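Long-range contacts in conserved hypothetical protein (PDB 1Z6M), which is of unknown function but has a thioredoxin-like fold with a CxxC pair at a helix start, consistent with a thiol-disulfide oxidoreductase of the DsbA-like kind: residues Val29-Ile35 with Lys61-Lys67; Val37-Arg43 with Phe102-Trp108. All blocks are in the same frame, centred on the assembly; numbering follows the deposited sequence. Where two conformers were deposited one is given.

Contact 1. Residues Val29-Ile35 with Lys61-Lys67; sequences VKMIEFI and KVERIIK
K67, E33 and V29 bury the most surface where V29-I35 and K61-K67 run side by side as parallel strands, an unbroken ladder of backbone hydrogen bonds from V29 N to K67 O joining them. K67 lays its aliphatic chain over one face of the F34 ring, a CH-pi contact with CD 3.8 Å from the ring centroid. Beyond it CE lies 3.5 Å from CG2 of I32, and the bend at the last torsion (chi4 -81°) turns NZ away from the pair, to T18 O, N15 O and the carboxylate of E141. On the other face of the sheet, E33 reaches diagonally to R64, which grips it side-on with NE to OE2 at 2.7 Å and NH2 to OE1 at 2.8 Å. The two planes lie 12° apart, so this buried ion pair is held flat, and W45 NE1 bonds OE1 as well. At the far end of the ladder V29 packs on V62, its CB 4.0 Å from CG2 of V62. The strands belong to a right-handed beta-alpha-beta unit whose helix 40-58 packs on M31, I35 and R64; strand 152-155 borders 29-35, and strand 20-22 borders 62-68.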
loop_
_atom_site.group_PDB
_atom_site.type_symbol
_atom_site.label_atom_id
_atom_site.label_comp_id
_atom_site.label_asym_id
_atom_site.label_seq_id
_atom_site.Cartn_x
_atom_site.Cartn_y
_atom_site.Cartn_z
ATOM N N VAL A 29 -12.280 7.385 -10.199
ATOM C CA VAL A 29 -12.226 6.981 -8.798
ATOM C C VAL A 29 -10.770 6.807 -8.393
ATOM O O VAL A 29 -10.054 5.985 -8.967
ATOM C CB VAL A 29 -13.048 5.702 -8.529
ATOM C CG1 VAL A 29 -12.904 5.270 -7.076
ATOM C CG2 VAL A 29 -14.520 5.931 -8.887
ATOM N N LYS A 30 -10.341 7.601 -7.414
ATOM C CA LYS A 30 -8.968 7.545 -6.918
ATOM C C LYS A 30 -8.960 6.800 -5.603
ATOM O O LYS A 30 -9.598 7.225 -4.640
ATOM C CB LYS A 30 -8.406 8.955 -6.714
ATOM C CG LYS A 30 -8.477 9.875 -7.948
ATOM C CD LYS A 30 -7.767 9.285 -9.162
ATOM C CE LYS A 30 -7.642 10.311 -10.273
ATOM N NZ LYS A 30 -7.203 9.676 -11.534
HETATM N N MSE A 31 -8.261 5.672 -5.578
HETATM C CA MSE A 31 -8.192 4.815 -4.398
HETATM C C MSE A 31 -6.813 4.963 -3.780
HETATM O O MSE A 31 -5.826 4.548 -4.380
HETATM C CB MSE A 31 -8.448 3.359 -4.802
HETATM C CG MSE A 31 -8.413 2.360 -3.645
HETATM SE SE MSE A 31 -8.874 0.637 -4.146
HETATM C CE MSE A 31 -10.540 0.930 -4.840
ATOM N N ILE A 32 -6.754 5.551 -2.591
ATOM C CA ILE A 32 -5.489 5.795 -1.898
ATOM C C ILE A 32 -5.274 4.713 -0.848
ATOM O O ILE A 32 -6.151 4.464 -0.025
ATOM C CB ILE A 32 -5.493 7.209 -1.268
ATOM C CG1 ILE A 32 -5.435 8.281 -2.376
ATOM C CG2 ILE A 32 -4.328 7.387 -0.295
ATOM C CD1 ILE A 32 -5.897 9.657 -1.942
ATOM N N GLU A 33 -4.113 4.064 -0.886
ATOM C CA GLU A 33 -3.852 2.914 -0.020
ATOM C C GLU A 33 -2.556 3.110 0.738
ATOM O O GLU A 33 -1.469 3.021 0.152
ATOM C CB GLU A 33 -3.763 1.617 -0.848
ATOM C CG GLU A 33 -4.952 1.440 -1.768
ATOM C CD GLU A 33 -4.879 0.249 -2.695
ATOM O OE1 GLU A 33 -4.360 -0.837 -2.322
ATOM O OE2 GLU A 33 -5.395 0.402 -3.814
ATOM N N PHE A 34 -2.660 3.347 2.042
ATOM C CA PHE A 34 -1.486 3.383 2.914
ATOM C C PHE A 34 -1.267 1.975 3.443
ATOM O O PHE A 34 -2.116 1.426 4.149
ATOM C CB PHE A 34 -1.698 4.347 4.091
ATOM C CG PHE A 34 -1.652 5.801 3.713
ATOM C CD1 PHE A 34 -2.788 6.448 3.216
ATOM C CD2 PHE A 34 -0.468 6.530 3.842
ATOM C CE1 PHE A 34 -2.751 7.801 2.879
ATOM C CE2 PHE A 34 -0.421 7.868 3.499
ATOM C CZ PHE A 34 -1.553 8.504 3.015
ATOM N N ILE A 35 -0.137 1.384 3.077
ATOM C CA ILE A 35 0.139 0.007 3.441
ATOM C C ILE A 35 1.604 -0.161 3.843
ATOM O O ILE A 35 2.469 0.659 3.508
ATOM C CB ILE A 35 -0.190 -1.007 2.304
ATOM C CG1 ILE A 35 0.666 -0.743 1.077
ATOM C CG2 ILE A 35 -1.706 -1.029 1.961
ATOM C CD1 ILE A 35 0.623 -1.899 0.075
ATOM N N LYS A 61 -12.164 2.591 -14.434
ATOM C CA LYS A 61 -12.947 3.213 -13.369
ATOM C C LYS A 61 -12.068 3.717 -12.223
ATOM O O LYS A 61 -12.313 4.796 -11.684
ATOM C CB LYS A 61 -14.015 2.240 -12.847
ATOM C CG LYS A 61 -14.883 2.758 -11.711
ATOM C CD LYS A 61 -15.951 3.730 -12.174
ATOM C CE LYS A 61 -16.964 3.928 -11.056
ATOM N NZ LYS A 61 -18.201 4.640 -11.448
ATOM N N VAL A 62 -11.049 2.937 -11.868
ATOM C CA VAL A 62 -10.233 3.199 -10.689
ATOM C C VAL A 62 -8.764 3.382 -11.036
ATOM O O VAL A 62 -8.212 2.638 -11.851
ATOM C CB VAL A 62 -10.369 2.032 -9.673
ATOM C CG1 VAL A 62 -9.294 2.099 -8.580
ATOM C CG2 VAL A 62 -11.759 2.004 -9.059
ATOM N N GLU A 63 -8.152 4.387 -10.413
ATOM C CA GLU A 63 -6.699 4.482 -10.325
ATOM C C GLU A 63 -6.312 4.265 -8.869
ATOM O O GLU A 63 -6.861 4.913 -7.978
ATOM C CB GLU A 63 -6.206 5.860 -10.767
ATOM C CG GLU A 63 -4.672 5.980 -10.774
ATOM C CD GLU A 63 -4.153 7.390 -11.025
ATOM O OE1 GLU A 63 -4.884 8.372 -10.784
ATOM O OE2 GLU A 63 -2.984 7.518 -11.459
ATOM N N ARG A 64 -5.377 3.352 -8.629
ATOM C CA ARG A 64 -4.872 3.131 -7.278
ATOM C C ARG A 64 -3.610 3.935 -7.096
ATOM O O ARG A 64 -2.764 3.991 -8.000
ATOM C CB ARG A 64 -4.554 1.662 -7.042
ATOM C CG ARG A 64 -5.740 0.730 -7.252
ATOM C CD ARG A 64 -5.285 -0.719 -7.287
ATOM N NE ARG A 64 -4.875 -1.164 -5.958
ATOM C CZ ARG A 64 -4.391 -2.372 -5.685
ATOM N NH1 ARG A 64 -4.212 -3.264 -6.652
ATOM N NH2 ARG A 64 -4.074 -2.684 -4.432
ATOM N N ILE A 65 -3.495 4.559 -5.921
ATOM C CA ILE A 65 -2.266 5.247 -5.537
ATOM C C ILE A 65 -1.787 4.597 -4.246
ATOM O O ILE A 65 -2.336 4.815 -3.165
ATOM C CB ILE A 65 -2.430 6.782 -5.383
ATOM C CG1 ILE A 65 -3.053 7.404 -6.638
ATOM C CG2 ILE A 65 -1.076 7.415 -5.092
ATOM C CD1 ILE A 65 -4.588 7.517 -6.588
ATOM N N ILE A 66 -0.766 3.759 -4.398
ATOM C CA ILE A 66 -0.288 2.912 -3.317
ATOM C C ILE A 66 0.878 3.604 -2.622
ATOM O O ILE A 66 1.919 3.870 -3.254
ATOM C CB ILE A 66 0.074 1.502 -3.832
ATOM C CG1 ILE A 66 -1.173 0.821 -4.424
ATOM C CG2 ILE A 66 0.660 0.646 -2.703
ATOM C CD1 ILE A 66 -0.872 -0.424 -5.251
ATOM N N LYS A 67 0.670 3.899 -1.343
ATOM C CA LYS A 67 1.606 4.657 -0.527
ATOM C C LYS A 67 2.269 3.717 0.456
ATOM O O LYS A 67 1.639 3.274 1.418
ATOM C CB LYS A 67 0.870 5.801 0.175
ATOM C CG LYS A 67 0.283 6.782 -0.854
ATOM C CD LYS A 67 -0.528 7.883 -0.216
ATOM C CE LYS A 67 -1.217 8.759 -1.258
ATOM N NZ LYS A 67 -0.318 9.814 -1.855
#

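Contact 2. Residues Val37-Arg43 with Phe102-Trp108; sequences VRCPYCR and FATQDEW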
loop_
_atom_site.group_PDB
_atom_site.type_symbol
_atom_site.label_atom_id
_atom_site.label_comp_id
_atom_site.label_asym_id
_atom_site.label_seq_id
_atom_site.Cartn_x
_atom_site.Cartn_y
_atom_site.Cartn_z
ATOM N N VAL A 37 4.222 -3.534 3.562
ATOM C CA VAL A 37 4.191 -4.869 2.959
ATOM C C VAL A 37 4.495 -6.006 3.910
ATOM O O VAL A 37 4.300 -7.162 3.552
ATOM C CB VAL A 37 5.066 -5.017 1.683
ATOM C CG1 VAL A 37 4.568 -4.114 0.582
ATOM C CG2 VAL A 37 6.564 -4.832 1.986
ATOM N N ARG A 38 4.954 -5.700 5.126
ATOM C CA ARG A 38 5.108 -6.766 6.135
ATOM C C ARG A 38 3.835 -6.996 6.940
ATOM O O ARG A 38 3.706 -7.979 7.656
ATOM C CB ARG A 38 6.279 -6.494 7.083
ATOM C CG ARG A 38 6.814 -7.772 7.767
ATOM C CD ARG A 38 6.336 -7.929 9.192
ATOM N NE ARG A 38 6.692 -9.239 9.745
ATOM C CZ ARG A 38 5.962 -10.341 9.587
ATOM N NH1 ARG A 38 4.834 -10.309 8.897
ATOM N NH2 ARG A 38 6.361 -11.485 10.122
ATOM N N CYS A 39 2.887 -6.078 6.820
ATOM C CA CYS A 39 1.713 -6.144 7.658
ATOM C C CYS A 39 0.750 -7.246 7.196
ATOM O O CYS A 39 0.354 -7.263 6.041
ATOM C CB CYS A 39 1.029 -4.771 7.656
ATOM S SG CYS A 39 -0.583 -4.773 8.442
ATOM N N PRO A 40 0.323 -8.143 8.107
ATOM C CA PRO A 40 -0.615 -9.191 7.685
ATOM C C PRO A 40 -2.038 -8.670 7.430
ATOM O O PRO A 40 -2.823 -9.298 6.699
ATOM C CB PRO A 40 -0.564 -10.182 8.847
ATOM C CG PRO A 40 -0.254 -9.329 10.042
ATOM C CD PRO A 40 0.720 -8.289 9.521
ATOM N N TYR A 41 -2.363 -7.515 7.999
ATOM C CA TYR A 41 -3.666 -6.911 7.746
ATOM C C TYR A 41 -3.651 -6.317 6.335
ATOM O O TYR A 41 -4.627 -6.422 5.600
ATOM C CB TYR A 41 -3.997 -5.846 8.798
ATOM C CG TYR A 41 -4.037 -6.351 10.220
ATOM C CD1 TYR A 41 -2.860 -6.600 10.924
ATOM C CD2 TYR A 41 -5.252 -6.552 10.873
ATOM C CE1 TYR A 41 -2.890 -7.040 12.240
ATOM C CE2 TYR A 41 -5.292 -7.002 12.188
ATOM C CZ TYR A 41 -4.105 -7.241 12.863
ATOM O OH TYR A 41 -4.108 -7.668 14.165
ATOM N N CYS A 42 -2.525 -5.721 5.953
ATOM C CA CYS A 42 -2.325 -5.251 4.580
ATOM C C CYS A 42 -2.325 -6.427 3.608
ATOM O O CYS A 42 -2.881 -6.322 2.519
ATOM C CB CYS A 42 -1.035 -4.459 4.439
ATOM S SG CYS A 42 -1.069 -2.905 5.327
ATOM N N ARG A 43 -1.720 -7.551 4.007
ATOM C CA ARG A 43 -1.767 -8.768 3.188
ATOM C C ARG A 43 -3.211 -9.201 2.923
ATOM O O ARG A 43 -3.567 -9.538 1.786
ATOM C CB ARG A 43 -0.963 -9.914 3.820
ATOM C CG ARG A 43 -0.982 -11.219 3.018
ATOM C CD ARG A 43 -0.150 -12.327 3.682
ATOM N NE ARG A 43 -0.685 -12.666 5.002
ATOM C CZ ARG A 43 -0.093 -13.452 5.895
ATOM N NH1 ARG A 43 1.059 -14.040 5.627
ATOM N NH2 ARG A 43 -0.684 -13.651 7.062
ATOM N N PHE A 102 4.029 -10.022 -0.634
ATOM C CA PHE A 102 2.956 -10.483 0.231
ATOM C C PHE A 102 2.876 -12.011 0.277
ATOM O O PHE A 102 2.663 -12.593 1.348
ATOM C CB PHE A 102 1.617 -9.892 -0.215
ATOM C CG PHE A 102 1.362 -8.481 0.292
ATOM C CD1 PHE A 102 1.059 -7.455 -0.591
ATOM C CD2 PHE A 102 1.412 -8.191 1.648
ATOM C CE1 PHE A 102 0.807 -6.163 -0.142
ATOM C CE2 PHE A 102 1.158 -6.904 2.116
ATOM C CZ PHE A 102 0.849 -5.895 1.214
ATOM N N ALA A 103 3.046 -12.663 -0.870
ATOM C CA ALA A 103 2.968 -14.119 -0.894
ATOM C C ALA A 103 4.077 -14.783 -0.072
ATOM O O ALA A 103 3.908 -15.902 0.405
ATOM C CB ALA A 103 3.017 -14.627 -2.317
ATOM N N THR A 104 5.207 -14.094 0.077
ATOM C CA THR A 104 6.355 -14.604 0.821
ATOM C C THR A 104 6.536 -13.954 2.199
ATOM O O THR A 104 7.565 -14.140 2.848
ATOM C CB THR A 104 7.657 -14.423 0.005
ATOM O OG1 THR A 104 7.855 -13.030 -0.307
ATOM C CG2 THR A 104 7.616 -15.270 -1.294
ATOM N N GLN A 105 5.511 -13.239 2.666
ATOM C CA GLN A 105 5.613 -12.400 3.861
ATOM C C GLN A 105 6.141 -13.125 5.095
ATOM O O GLN A 105 6.918 -12.561 5.869
ATOM C CB GLN A 105 4.254 -11.754 4.167
ATOM C CG GLN A 105 4.295 -10.670 5.232
ATOM C CD GLN A 105 2.925 -10.125 5.495
ATOM O OE1 GLN A 105 2.133 -10.731 6.221
ATOM N NE2 GLN A 105 2.609 -8.999 4.861
ATOM N N ASP A 106 5.726 -14.373 5.286
ATOM C CA ASP A 106 6.178 -15.132 6.457
ATOM C C ASP A 106 7.620 -15.615 6.355
ATOM O O ASP A 106 8.239 -15.924 7.372
ATOM C CB ASP A 106 5.239 -16.299 6.734
ATOM C CG ASP A 106 3.826 -15.840 7.006
ATOM O OD1 ASP A 106 3.641 -14.996 7.906
ATOM O OD2 ASP A 106 2.912 -16.307 6.303
ATOM N N GLU A 107 8.138 -15.670 5.133
ATOM C CA GLU A 107 9.509 -16.112 4.875
ATOM C C GLU A 107 10.520 -15.035 5.207
ATOM O O GLU A 107 11.536 -15.324 5.832
ATOM C CB GLU A 107 9.686 -16.560 3.421
ATOM C CG GLU A 107 8.927 -17.834 3.090
ATOM C CD GLU A 107 9.137 -18.316 1.660
ATOM O OE1 GLU A 107 10.082 -17.852 0.971
ATOM O OE2 GLU A 107 8.366 -19.195 1.223
ATOM N N TRP A 108 10.264 -13.803 4.773
ATOM C CA TRP A 108 11.219 -12.712 5.006
ATOM C C TRP A 108 10.822 -11.837 6.199
ATOM O O TRP A 108 11.662 -11.111 6.751
ATOM C CB TRP A 108 11.408 -11.858 3.738
ATOM C CG TRP A 108 10.132 -11.283 3.198
ATOM C CD1 TRP A 108 9.363 -11.790 2.187
ATOM C CD2 TRP A 108 9.484 -10.076 3.631
ATOM N NE1 TRP A 108 8.268 -10.978 1.972
ATOM C CE2 TRP A 108 8.314 -9.928 2.854
ATOM C CE3 TRP A 108 9.771 -9.118 4.616
ATOM C CZ2 TRP A 108 7.431 -8.859 3.030
ATOM C CZ3 TRP A 108 8.893 -8.049 4.788
ATOM C CH2 TRP A 108 7.742 -7.929 3.998
HETATM O O HOH W 1 2.903 -12.406 8.135
HETATM O O HOH W 2 5.155 -14.129 10.104
HETATM O O HOH W 3 0.976 -15.695 8.716
#
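Q105 plugs the hollow inside the turn V37-P40, which leads into the CxxC helix start of a thioredoxin-type fold. Its CG stands anti to the backbone N (chi1 -170°) and the chain runs on extended, carrying the amide into the bend. There NE2 donates to V37 O at 2.8 Å, arriving from above the carbonyl plane but within the plane of its own amide, and more weakly to C39 O at 3.1 Å. One buried nitrogen thus ties V37 and, more weakly, C39 to the segment F102-W108.

Two aromatic rings flank this plug. F102 pushes its CE2-CZ end into the angle between V37 and the first turn of the helix, with CZ 4.0 Å from CB of C42 and CD2 3.7 Å from CB of R43; F46 meets the same ring. W108 runs its six-membered ring alongside the R38 side chain, the two pointing in opposite directions, with CG of R38 3.6 Å from CZ3 of W108, while CH2 meets CG2 of V37; its indole NE1 is bonded to M101 O. Within the CxxC turn, C39 SG accepts from C42 N, an N-cap.

The outer side is polar. R38 gives NE to G109 O, and its two terminal nitrogens reach D106 OD1 through separate waters. R43 spreads its guanidinium over the amide oxygen of Q105, planes 29° apart, and completes this side with a salt bridge: NH1 lies 3.0 Å from D106 OD2, which it meets from above the carboxylate plane.

Strand 29-35 of contact 1 runs almost directly into the turn of contact 2, and helix 40-58, which starts in contact 2, leads back to strand 62-68, so the segments alternate along the chain. The centres are about 19 Å apart, on opposite sides of the chain's centre, yet the contacts meet at I35: its CA is 3.7 Å from SG of C42, and its CD1 is 4.2 Å from CZ of F102. Contact 1 thus forms the inner part of the sheet behind the CxxC pair, while contact 2 joins that pair to the helical part of the chain. If C39 and C42, both free thiols here, are the redox pair, contact 2 holds the probable active site.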